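Beta-fructofuranosidase (Bifidobacterium adolescentis, PDB 6NOB) probably hydrolyses beta-fructofuranosides such as sucrose, releasing fructose, as a member of glycoside hydrolase family 32. Local coordinates at residues T107-Q110 with I111-F115; G116-A120 with H121-F125; C243-G246 with V247-R250; D261-G264 with Y265-D269. All coordinates share one frame; numbering follows the deposited sequence.

In the fold
The four contacts, all local, between residues close in sequence, follow the chain from the linker after the N-terminal strands into the beta-propeller expected of family 32. Contacts 1 and 2 are immediate neighbours, centres 9 Å apart: Tyr-112 OH lies 2.9 Å from Glu-123 O, a probable hydrogen bond, and Arg-117 packs on the helix 108-112. Contact 3 closes a hairpin at the outer edge of one blade, about 13 Å from contact 2 at the nearest atoms. Contact 4 leads into the next blade, its centre 29 Å from that of contact 3 and 34 Å from that of contact 2. Its second segment ends in the first two residues of the family's Arg-Asp-Pro signature, which in relatives belongs to the active site.

Contact 1: T107-Q110 with I111-F115; sequences TLEQ and IYNRF
Leu-108 O is shared by two N-H groups of the next turn, Tyr-112 N at 3.0 Å and, more weakly, Ile-111 N at 3.2 Å. The same oxygen lies at the edge of the Tyr-112 ring, near its plane, while Leu-108 runs alongside that ring and puts its CD2 branch 3.8 Å from Tyr-112 CE2. At the start of the helix, Thr-107 is the N-cap and forms a capping box with Gln-110. Gln-110 N donates to Thr-107 OG1 at 3.1 Å, and Thr-107 N returns a 2.8 Å bond to Gln-110 OE1, arriving in the carbonyl plane on a lone pair. Toward the C-terminal end, Glu-109 reaches one turn on to Asn-113, its chain bent at chi2 (-83°) and the amide plane turned 67° from the carboxylate; the modelled OE2 to ND2 separation of 2.5 Å is too short to be trusted in detail. Asn-113 then centres an inverse gamma turn that takes the chain out of the helix. A water joins Gln-110 O to Arg-114 NH1, and Arg-114 NH2 also salt-bridges Asp-101. In the sequence this short helix falls between strands 91-92 and 127-138; Tyr-112 stacks on Trp-636, beyond strand 624-632, its hydroxyl turned to Glu-123.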
loop_
_atom_site.group_PDB
_atom_site.type_symbol
_atom_site.label_atom_id
_atom_site.label_comp_id
_atom_site.label_asym_id
_atom_site.label_seq_id
_atom_site.Cartn_x
_atom_site.Cartn_y
_atom_site.Cartn_z
ATOM N N THR A 107 -16.887 18.557 4.274
ATOM C CA THR A 107 -15.898 18.566 5.339
ATOM C C THR A 107 -15.229 17.198 5.456
ATOM O O THR A 107 -15.688 16.199 4.897
ATOM C CB THR A 107 -16.543 18.935 6.675
ATOM O OG1 THR A 107 -17.531 17.952 7.013
ATOM C CG2 THR A 107 -17.197 20.309 6.602
ATOM N N LEU A 108 -14.125 17.163 6.207
ATOM C CA LEU A 108 -13.465 15.892 6.486
ATOM C C LEU A 108 -14.404 14.940 7.215
ATOM O O LEU A 108 -14.394 13.729 6.963
ATOM C CB LEU A 108 -12.195 16.125 7.307
ATOM C CG LEU A 108 -10.967 16.646 6.557
ATOM C CD1 LEU A 108 -9.835 16.946 7.528
ATOM C CD2 LEU A 108 -10.516 15.655 5.490
ATOM N N GLU A 109 -15.223 15.474 8.125
ATOM C CA GLU A 109 -16.228 14.653 8.791
ATOM C C GLU A 109 -17.184 14.037 7.778
ATOM O O GLU A 109 -17.487 12.840 7.844
ATOM C CB GLU A 109 -16.991 15.495 9.817
ATOM C CG GLU A 109 -17.666 14.701 10.928
ATOM C CD GLU A 109 -19.020 14.152 10.514
ATOM O OE1 GLU A 109 -19.723 14.820 9.726
ATOM O OE2 GLU A 109 -19.386 13.054 10.984
ATOM N N GLN A 110 -17.649 14.836 6.814
ATOM C CA GLN A 110 -18.573 14.326 5.808
ATOM C C GLN A 110 -17.902 13.322 4.876
ATOM O O GLN A 110 -18.567 12.412 4.369
ATOM C CB GLN A 110 -19.165 15.487 5.007
ATOM C CG GLN A 110 -20.145 16.343 5.793
ATOM C CD GLN A 110 -20.556 17.604 5.053
ATOM O OE1 GLN A 110 -19.712 18.342 4.542
ATOM N NE2 GLN A 110 -21.858 17.859 4.996
ATOM N N ILE A 111 -16.597 13.461 4.645
ATOM C CA ILE A 111 -15.920 12.581 3.698
ATOM C C ILE A 111 -15.637 11.216 4.319
ATOM O O ILE A 111 -15.824 10.180 3.672
ATOM C CB ILE A 111 -14.629 13.246 3.182
ATOM C CG1 ILE A 111 -14.962 14.474 2.331
ATOM C CG2 ILE A 111 -13.792 12.255 2.378
ATOM C CD1 ILE A 111 -13.746 15.206 1.808
ATOM N N TYR A 112 -15.202 11.184 5.581
ATOM C CA TYR A 112 -14.662 9.964 6.165
ATOM C C TYR A 112 -15.559 9.292 7.194
ATOM O O TYR A 112 -15.432 8.080 7.393
ATOM C CB TYR A 112 -13.300 10.247 6.813
ATOM C CG TYR A 112 -12.200 10.494 5.807
ATOM C CD1 TYR A 112 -11.526 9.435 5.213
ATOM C CD2 TYR A 112 -11.838 11.785 5.448
ATOM C CE1 TYR A 112 -10.523 9.654 4.292
ATOM C CE2 TYR A 112 -10.834 12.015 4.527
ATOM C CZ TYR A 112 -10.180 10.946 3.951
ATOM O OH TYR A 112 -9.179 11.168 3.033
ATOM N N ASN A 113 -16.449 10.029 7.858
ATOM C CA ASN A 113 -17.294 9.439 8.899
ATOM C C ASN A 113 -18.533 8.805 8.260
ATOM O O ASN A 113 -19.658 9.295 8.364
ATOM C CB ASN A 113 -17.666 10.489 9.938
ATOM C CG ASN A 113 -18.442 9.906 11.100
ATOM O OD1 ASN A 113 -18.203 8.771 11.515
ATOM N ND2 ASN A 113 -19.385 10.680 11.629
ATOM N N ARG A 114 -18.299 7.680 7.584
ATOM C CA ARG A 114 -19.351 6.952 6.889
ATOM C C ARG A 114 -19.132 5.456 7.049
ATOM O O ARG A 114 -17.994 4.979 7.078
ATOM C CB ARG A 114 -19.399 7.291 5.390
ATOM C CG ARG A 114 -19.523 8.768 5.069
ATOM C CD ARG A 114 -19.481 8.995 3.570
ATOM N NE ARG A 114 -20.485 8.193 2.877
ATOM C CZ ARG A 114 -21.755 8.552 2.735
ATOM N NH1 ARG A 114 -22.179 9.704 3.237
ATOM N NH2 ARG A 114 -22.602 7.762 2.089
ATOM N N PHE A 115 -20.238 4.719 7.145
ATOM C CA PHE A 115 -20.171 3.264 7.191
ATOM C C PHE A 115 -19.438 2.735 5.964
ATOM O O PHE A 115 -19.693 3.169 4.837
ATOM C CB PHE A 115 -21.583 2.679 7.273
ATOM C CG PHE A 115 -21.625 1.174 7.285
ATOM C CD1 PHE A 115 -21.048 0.454 8.320
ATOM C CD2 PHE A 115 -22.262 0.479 6.266
ATOM C CE1 PHE A 115 -21.095 -0.930 8.332
ATOM C CE2 PHE A 115 -22.311 -0.904 6.272
ATOM C CZ PHE A 115 -21.728 -1.609 7.305
HETATM O O HOH W 1 -21.484 11.859 4.733
#

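Contact 2: G116-A120 with H121-F125; sequences GRSGA and HFEPF
Arg-117 and Glu-123 make the tight half of this loop contact. The guanidinium comes side-on, bringing NE (2.9 Å) and NH1 (3.1 Å) to the single oxygen OE1 of Glu-123. The two flat groups are only 14° from coplanar; NE meets the oxygen nearly along its C-O bond, whereas NH1 meets the anti lone pair of OE1. Bending at chi3 (66°) carries the arginine head onward to the backbone, where NH1 reaches Pro-124 O at 2.6 Å and NH2 reaches Phe-125 O at 2.9 Å, all near the guanidinium plane. The other carboxylate oxygen, OE2, accepts from Ser-118 OG at 2.7 Å and Ser-118 N at 2.9 Å, both from one face of its plane. The looser side is mediated by water: one molecule lies between Gly-116 O and Glu-123 OE2, and another bridges Ser-118 O and His-121 O. There His-121 touches Ser-118 OG chiefly through CB, at 3.4 Å, and its ring is held by Glu-593 and Asp-588 of the C-terminal beta-sandwich. The contact braces the loop between helix 108-112 and strand 127-138. Four protein donors, two of them nitrogens of one arginine, surround the buried carboxylate, which would probably favour an ionised Glu-123 and restrict rotation of both groups.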
loop_
_atom_site.group_PDB
_atom_site.type_symbol
_atom_site.label_atom_id
_atom_site.label_comp_id
_atom_site.label_asym_id
_atom_site.label_seq_id
_atom_site.Cartn_x
_atom_site.Cartn_y
_atom_site.Cartn_z
ATOM N N GLY A 116 -18.510 1.809 6.189
ATOM C CA GLY A 116 -17.651 1.302 5.141
ATOM C C GLY A 116 -16.267 1.915 5.106
ATOM O O GLY A 116 -15.426 1.459 4.320
ATOM N N ARG A 117 -16.005 2.930 5.923
ATOM C CA ARG A 117 -14.697 3.560 6.005
ATOM C C ARG A 117 -14.061 3.271 7.358
ATOM O O ARG A 117 -14.754 3.062 8.358
ATOM C CB ARG A 117 -14.791 5.077 5.799
ATOM C CG ARG A 117 -15.642 5.500 4.616
ATOM C CD ARG A 117 -15.210 6.855 4.077
ATOM N NE ARG A 117 -13.868 6.808 3.502
ATOM C CZ ARG A 117 -13.420 7.648 2.574
ATOM N NH1 ARG A 117 -12.185 7.527 2.109
ATOM N NH2 ARG A 117 -14.208 8.606 2.105
ATOM N N SER A 118 -12.731 3.253 7.379
ATOM C CA SER A 118 -12.006 3.142 8.633
ATOM C C SER A 118 -11.875 4.516 9.280
ATOM O O SER A 118 -12.078 5.554 8.645
ATOM C CB SER A 118 -10.624 2.532 8.409
ATOM O OG SER A 118 -9.779 3.443 7.724
ATOM N N GLY A 119 -11.517 4.518 10.562
ATOM C CA GLY A 119 -11.398 5.761 11.298
ATOM C C GLY A 119 -9.979 6.267 11.473
ATOM O O GLY A 119 -9.772 7.470 11.661
ATOM N N ALA A 120 -8.990 5.369 11.410
ATOM C CA ALA A 120 -7.613 5.725 11.727
ATOM C C ALA A 120 -6.589 5.274 10.694
ATOM O O ALA A 120 -5.393 5.514 10.895
ATOM C CB ALA A 120 -7.215 5.155 13.097
ATOM N N HIS A 121 -7.006 4.627 9.613
ATOM C CA HIS A 121 -6.097 4.243 8.543
ATOM C C HIS A 121 -6.203 5.244 7.401
ATOM O O HIS A 121 -7.256 5.847 7.180
ATOM C CB HIS A 121 -6.405 2.833 8.032
ATOM C CG HIS A 121 -6.154 1.754 9.040
ATOM N ND1 HIS A 121 -6.942 1.581 10.158
ATOM C CD2 HIS A 121 -5.206 0.788 9.095
ATOM C CE1 HIS A 121 -6.486 0.559 10.861
ATOM N NE2 HIS A 121 -5.434 0.059 10.238
ATOM N N PHE A 122 -5.100 5.426 6.677
ATOM C CA PHE A 122 -5.120 6.366 5.565
ATOM C C PHE A 122 -5.980 5.828 4.428
ATOM O O PHE A 122 -5.850 4.667 4.027
ATOM C CB PHE A 122 -3.713 6.659 5.048
ATOM C CG PHE A 122 -3.704 7.615 3.886
ATOM C CD1 PHE A 122 -3.771 8.983 4.100
ATOM C CD2 PHE A 122 -3.676 7.146 2.579
ATOM C CE1 PHE A 122 -3.786 9.868 3.034
ATOM C CE2 PHE A 122 -3.694 8.025 1.510
ATOM C CZ PHE A 122 -3.745 9.388 1.739
ATOM N N GLU A 123 -6.855 6.681 3.911
ATOM C CA GLU A 123 -7.652 6.425 2.724
ATOM C C GLU A 123 -7.723 7.716 1.925
ATOM O O GLU A 123 -7.668 8.808 2.506
ATOM C CB GLU A 123 -9.077 5.958 3.068
ATOM C CG GLU A 123 -9.164 4.742 3.978
ATOM C CD GLU A 123 -10.591 4.443 4.403
ATOM O OE1 GLU A 123 -11.510 5.141 3.923
ATOM O OE2 GLU A 123 -10.794 3.515 5.218
ATOM N N PRO A 124 -7.830 7.631 0.603
ATOM C CA PRO A 124 -8.083 8.837 -0.189
ATOM C C PRO A 124 -9.500 9.338 0.050
ATOM O O PRO A 124 -10.325 8.676 0.682
ATOM C CB PRO A 124 -7.882 8.368 -1.632
ATOM C CG PRO A 124 -8.197 6.909 -1.586
ATOM C CD PRO A 124 -7.714 6.431 -0.244
ATOM N N PHE A 125 -9.771 10.544 -0.460
ATOM C CA PHE A 125 -11.114 11.107 -0.358
ATOM C C PHE A 125 -12.155 10.130 -0.887
ATOM O O PHE A 125 -13.169 9.863 -0.235
ATOM C CB PHE A 125 -11.195 12.427 -1.129
ATOM C CG PHE A 125 -10.334 13.519 -0.567
ATOM C CD1 PHE A 125 -10.443 13.895 0.761
ATOM C CD2 PHE A 125 -9.421 14.179 -1.373
ATOM C CE1 PHE A 125 -9.652 14.907 1.275
ATOM C CE2 PHE A 125 -8.629 15.190 -0.866
ATOM C CZ PHE A 125 -8.746 15.556 0.458
HETATM O O HOH W 2 -12.419 1.550 3.944
HETATM O O HOH W 3 -9.902 6.764 7.160
#

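Contact 3: C243-G246 with V247-R250; sequences CEDG and VHVR
Asp-245 folds back over its own turn to grip Val-247 and His-248. From CB, a chi1 of 64° sets CG between the backbone N and the carbonyl carbon, and CG comes to lie level with the His-248 ring at its edge. OD1 then takes two backbone donors: His-248 N at 2.9 Å, on the syn lone pair, and Val-247 N at 3.0 Å, from 44° above the carboxylate plane. The bond to Val-247 N makes an Asx turn. At the other tip, OD2 offers its syn lone pair to His-248 ND1 in a nearly straight bond of 2.9 Å (171°) that lies in the imidazole plane. CG1 of the adjacent Val-247 lies over the centre of one face of that imidazole. A water bridges Glu-244 N (3.0 Å) and His-248 O (2.8 Å), tying the two arms of the turn. Gly-246 supplies the positive phi at the bend. The turn links strands 235-243 and 253-256 of a four-stranded antiparallel propeller blade, and Val-247 packs on Leu-85 and Leu-86 of the helix 85-88. Because Glu-81 bonds NE2, His-248 sits between two carboxylates, which would raise its affinity for a proton and probably favour the imidazolium form.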
loop_
_atom_site.group_PDB
_atom_site.type_symbol
_atom_site.label_atom_id
_atom_site.label_comp_id
_atom_site.label_asym_id
_atom_site.label_seq_id
_atom_site.Cartn_x
_atom_site.Cartn_y
_atom_site.Cartn_z
ATOM N N CYS A 243 11.127 15.559 -6.858
ATOM C CA CYS A 243 10.274 16.495 -6.133
ATOM C C CYS A 243 11.189 17.471 -5.403
ATOM O O CYS A 243 11.821 17.113 -4.407
ATOM C CB CYS A 243 9.352 15.781 -5.158
ATOM S SG CYS A 243 8.134 16.905 -4.473
ATOM N N GLU A 244 11.252 18.707 -5.896
ATOM C CA GLU A 244 12.179 19.685 -5.346
ATOM C C GLU A 244 11.577 20.522 -4.227
ATOM O O GLU A 244 12.314 20.976 -3.343
ATOM C CB GLU A 244 12.686 20.606 -6.458
ATOM C CG GLU A 244 13.428 19.866 -7.560
ATOM C CD GLU A 244 13.792 20.763 -8.724
ATOM O OE1 GLU A 244 13.738 20.289 -9.880
ATOM O OE2 GLU A 244 14.136 21.939 -8.484
ATOM N N ASP A 245 10.262 20.738 -4.229
ATOM C CA ASP A 245 9.624 21.577 -3.224
ATOM C C ASP A 245 8.681 20.802 -2.310
ATOM O O ASP A 245 7.941 21.416 -1.535
ATOM C CB ASP A 245 8.888 22.743 -3.896
ATOM C CG ASP A 245 7.733 22.292 -4.782
ATOM O OD1 ASP A 245 7.462 21.074 -4.877
ATOM O OD2 ASP A 245 7.087 23.175 -5.387
ATOM N N GLY A 246 8.689 19.474 -2.375
ATOM C CA GLY A 246 7.821 18.673 -1.539
ATOM C C GLY A 246 6.407 18.497 -2.049
ATOM O O GLY A 246 5.622 17.787 -1.407
ATOM N N VAL A 247 6.054 19.108 -3.182
ATOM C CA VAL A 247 4.684 19.062 -3.686
ATOM C C VAL A 247 4.653 18.688 -5.165
ATOM O O VAL A 247 3.978 17.730 -5.558
ATOM C CB VAL A 247 3.968 20.406 -3.451
ATOM C CG1 VAL A 247 2.587 20.390 -4.085
ATOM C CG2 VAL A 247 3.870 20.711 -1.964
ATOM N N HIS A 248 5.374 19.436 -5.996
ATOM C CA HIS A 248 5.277 19.303 -7.443
ATOM C C HIS A 248 6.374 18.403 -8.000
ATOM O O HIS A 248 7.495 18.366 -7.486
ATOM C CB HIS A 248 5.351 20.674 -8.114
ATOM C CG HIS A 248 4.322 21.641 -7.622
ATOM N ND1 HIS A 248 4.583 22.566 -6.634
ATOM C CD2 HIS A 248 3.030 21.826 -7.981
ATOM C CE1 HIS A 248 3.495 23.280 -6.406
ATOM N NE2 HIS A 248 2.539 22.852 -7.211
ATOM N N VAL A 249 6.037 17.680 -9.080
ATOM C CA VAL A 249 6.988 16.813 -9.768
ATOM C C VAL A 249 7.665 17.600 -10.880
ATOM O O VAL A 249 7.111 18.561 -11.423
ATOM C CB VAL A 249 6.298 15.544 -10.314
ATOM C CG1 VAL A 249 5.471 15.861 -11.554
ATOM C CG2 VAL A 249 7.326 14.472 -10.621
ATOM N N ARG A 250 8.883 17.192 -11.215
ATOM C CA ARG A 250 9.642 17.748 -12.326
ATOM C C ARG A 250 9.938 16.641 -13.340
ATOM O O ARG A 250 9.443 15.517 -13.219
ATOM C CB ARG A 250 10.915 18.429 -11.817
ATOM C CG ARG A 250 10.640 19.740 -11.105
ATOM C CD ARG A 250 9.780 20.649 -11.972
ATOM N NE ARG A 250 9.550 21.950 -11.353
ATOM C CZ ARG A 250 9.110 23.020 -12.006
ATOM N NH1 ARG A 250 8.854 22.951 -13.306
ATOM N NH2 ARG A 250 8.931 24.163 -11.359
HETATM O O HOH W 4 9.376 20.384 -7.449
#

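Contact 4: D261-G264 with Y265-D269; sequences DDFG and YDFRD
Different first torsions bring the rings of Phe-263 and Phe-267 together: in Phe-263, CG stands opposite the carbonyl carbon (chi1 -88°), whereas in Phe-267 it stands opposite the backbone N (chi1 170°). The rings meet as an offset edge-to-face pair, centroids 5.5 Å apart and planes at 76°. It is the rim of Phe-263, through CD2 and CE2, that is directed at the face of Phe-267, with CE2 3.7 Å from Phe-267 CE1. Between them the chain bends round Gly-264, whose carbonyl O lies 3.9 Å from Phe-267 CB. This turn feeds strand 268-273, at one edge of the sheet it forms with 285-295, 337-347 and 357-365, a blade of the propeller. Arg-268 and Asp-269 begin the Arg-Asp-Pro signature of family 32, which in relatives lies in the active-site pocket. Away from the rings, Asp-266 OD1 takes a 2.9 Å salt bridge from Arg-268 NH1, lying in the guanidinium plane and approached on its anti side. Glu-236 and Glu-375 also pair with Arg-268, and Arg-372 with Asp-266 OD2. Phe-263 makes a second edge-to-face contact, with Tyr-358, and touches Thr-342 and Phe-344 of strand 337-347.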
loop_
_atom_site.group_PDB
_atom_site.type_symbol
_atom_site.label_atom_id
_atom_site.label_comp_id
_atom_site.label_asym_id
_atom_site.label_seq_id
_atom_site.Cartn_x
_atom_site.Cartn_y
_atom_site.Cartn_z
ATOM N N ASP A 261 16.330 -10.320 -23.203
ATOM C CA ASP A 261 15.035 -10.878 -23.573
ATOM C C ASP A 261 14.572 -11.995 -22.647
ATOM O O ASP A 261 13.405 -12.392 -22.729
ATOM C CB ASP A 261 15.080 -11.390 -25.015
ATOM C CG ASP A 261 15.202 -10.268 -26.029
ATOM O OD1 ASP A 261 14.798 -9.127 -25.712
ATOM O OD2 ASP A 261 15.700 -10.526 -27.145
ATOM N N ASP A 262 15.438 -12.510 -21.774
ATOM C CA ASP A 262 15.028 -13.545 -20.835
ATOM C C ASP A 262 14.419 -12.984 -19.556
ATOM O O ASP A 262 13.833 -13.749 -18.781
ATOM C CB ASP A 262 16.215 -14.454 -20.493
ATOM C CG ASP A 262 16.458 -15.516 -21.551
ATOM O OD1 ASP A 262 15.541 -15.783 -22.360
ATOM O OD2 ASP A 262 17.569 -16.085 -21.577
ATOM N N PHE A 263 14.554 -11.681 -19.310
ATOM C CA PHE A 263 13.755 -11.038 -18.277
ATOM C C PHE A 263 12.280 -11.248 -18.585
ATOM O O PHE A 263 11.857 -11.181 -19.743
ATOM C CB PHE A 263 14.049 -9.534 -18.217
ATOM C CG PHE A 263 15.202 -9.157 -17.322
ATOM C CD1 PHE A 263 16.435 -9.773 -17.453
ATOM C CD2 PHE A 263 15.059 -8.148 -16.376
ATOM C CE1 PHE A 263 17.497 -9.412 -16.641
ATOM C CE2 PHE A 263 16.117 -7.780 -15.560
ATOM C CZ PHE A 263 17.339 -8.410 -15.696
ATOM N N GLY A 264 11.490 -11.511 -17.550
ATOM C CA GLY A 264 10.052 -11.470 -17.721
ATOM C C GLY A 264 9.594 -10.084 -18.129
ATOM O O GLY A 264 10.196 -9.074 -17.762
ATOM N N TYR A 265 8.524 -10.037 -18.927
ATOM C CA TYR A 265 7.937 -8.748 -19.274
ATOM C C TYR A 265 7.507 -7.984 -18.029
ATOM O O TYR A 265 7.585 -6.750 -17.999
ATOM C CB TYR A 265 6.757 -8.946 -20.223
ATOM C CG TYR A 265 7.166 -9.399 -21.605
ATOM C CD1 TYR A 265 8.198 -8.764 -22.288
ATOM C CD2 TYR A 265 6.526 -10.465 -22.226
ATOM C CE1 TYR A 265 8.578 -9.178 -23.555
ATOM C CE2 TYR A 265 6.899 -10.887 -23.486
ATOM C CZ TYR A 265 7.924 -10.240 -24.146
ATOM O OH TYR A 265 8.294 -10.657 -25.403
ATOM N N ASP A 266 7.056 -8.696 -16.997
ATOM C CA ASP A 266 6.849 -8.098 -15.685
ATOM C C ASP A 266 8.202 -7.720 -15.090
ATOM O O ASP A 266 9.026 -8.594 -14.799
ATOM C CB ASP A 266 6.113 -9.073 -14.769
ATOM C CG ASP A 266 4.772 -9.508 -15.331
ATOM O OD1 ASP A 266 3.844 -8.673 -15.352
ATOM O OD2 ASP A 266 4.647 -10.681 -15.751
ATOM N N PHE A 267 8.428 -6.421 -14.909
ATOM C CA PHE A 267 9.728 -5.910 -14.489
ATOM C C PHE A 267 9.514 -4.545 -13.848
ATOM O O PHE A 267 9.637 -3.517 -14.522
ATOM C CB PHE A 267 10.667 -5.839 -15.700
ATOM C CG PHE A 267 11.960 -5.110 -15.448
ATOM C CD1 PHE A 267 12.892 -5.605 -14.550
ATOM C CD2 PHE A 267 12.261 -3.949 -16.147
ATOM C CE1 PHE A 267 14.090 -4.939 -14.333
ATOM C CE2 PHE A 267 13.454 -3.285 -15.937
ATOM C CZ PHE A 267 14.368 -3.780 -15.025
ATOM N N ARG A 268 9.177 -4.512 -12.558
ATOM C CA ARG A 268 8.574 -3.313 -11.994
ATOM C C ARG A 268 8.918 -3.155 -10.516
ATOM O O ARG A 268 9.587 -3.996 -9.906
ATOM C CB ARG A 268 7.058 -3.343 -12.187
ATOM C CG ARG A 268 6.365 -4.518 -11.520
ATOM C CD ARG A 268 4.853 -4.377 -11.652
ATOM N NE ARG A 268 4.145 -5.624 -11.383
ATOM C CZ ARG A 268 3.938 -6.575 -12.287
ATOM N NH1 ARG A 268 4.390 -6.425 -13.526
ATOM N NH2 ARG A 268 3.279 -7.677 -11.953
ATOM N N ASP A 269 8.443 -2.041 -9.953
ATOM C CA ASP A 269 8.497 -1.686 -8.538
ATOM C C ASP A 269 9.932 -1.510 -8.049
ATOM O O ASP A 269 10.356 -2.199 -7.112
ATOM C CB ASP A 269 7.775 -2.747 -7.704
ATOM C CG ASP A 269 6.378 -3.054 -8.222
ATOM O OD1 ASP A 269 5.782 -2.190 -8.903
ATOM O OD2 ASP A 269 5.875 -4.164 -7.948
#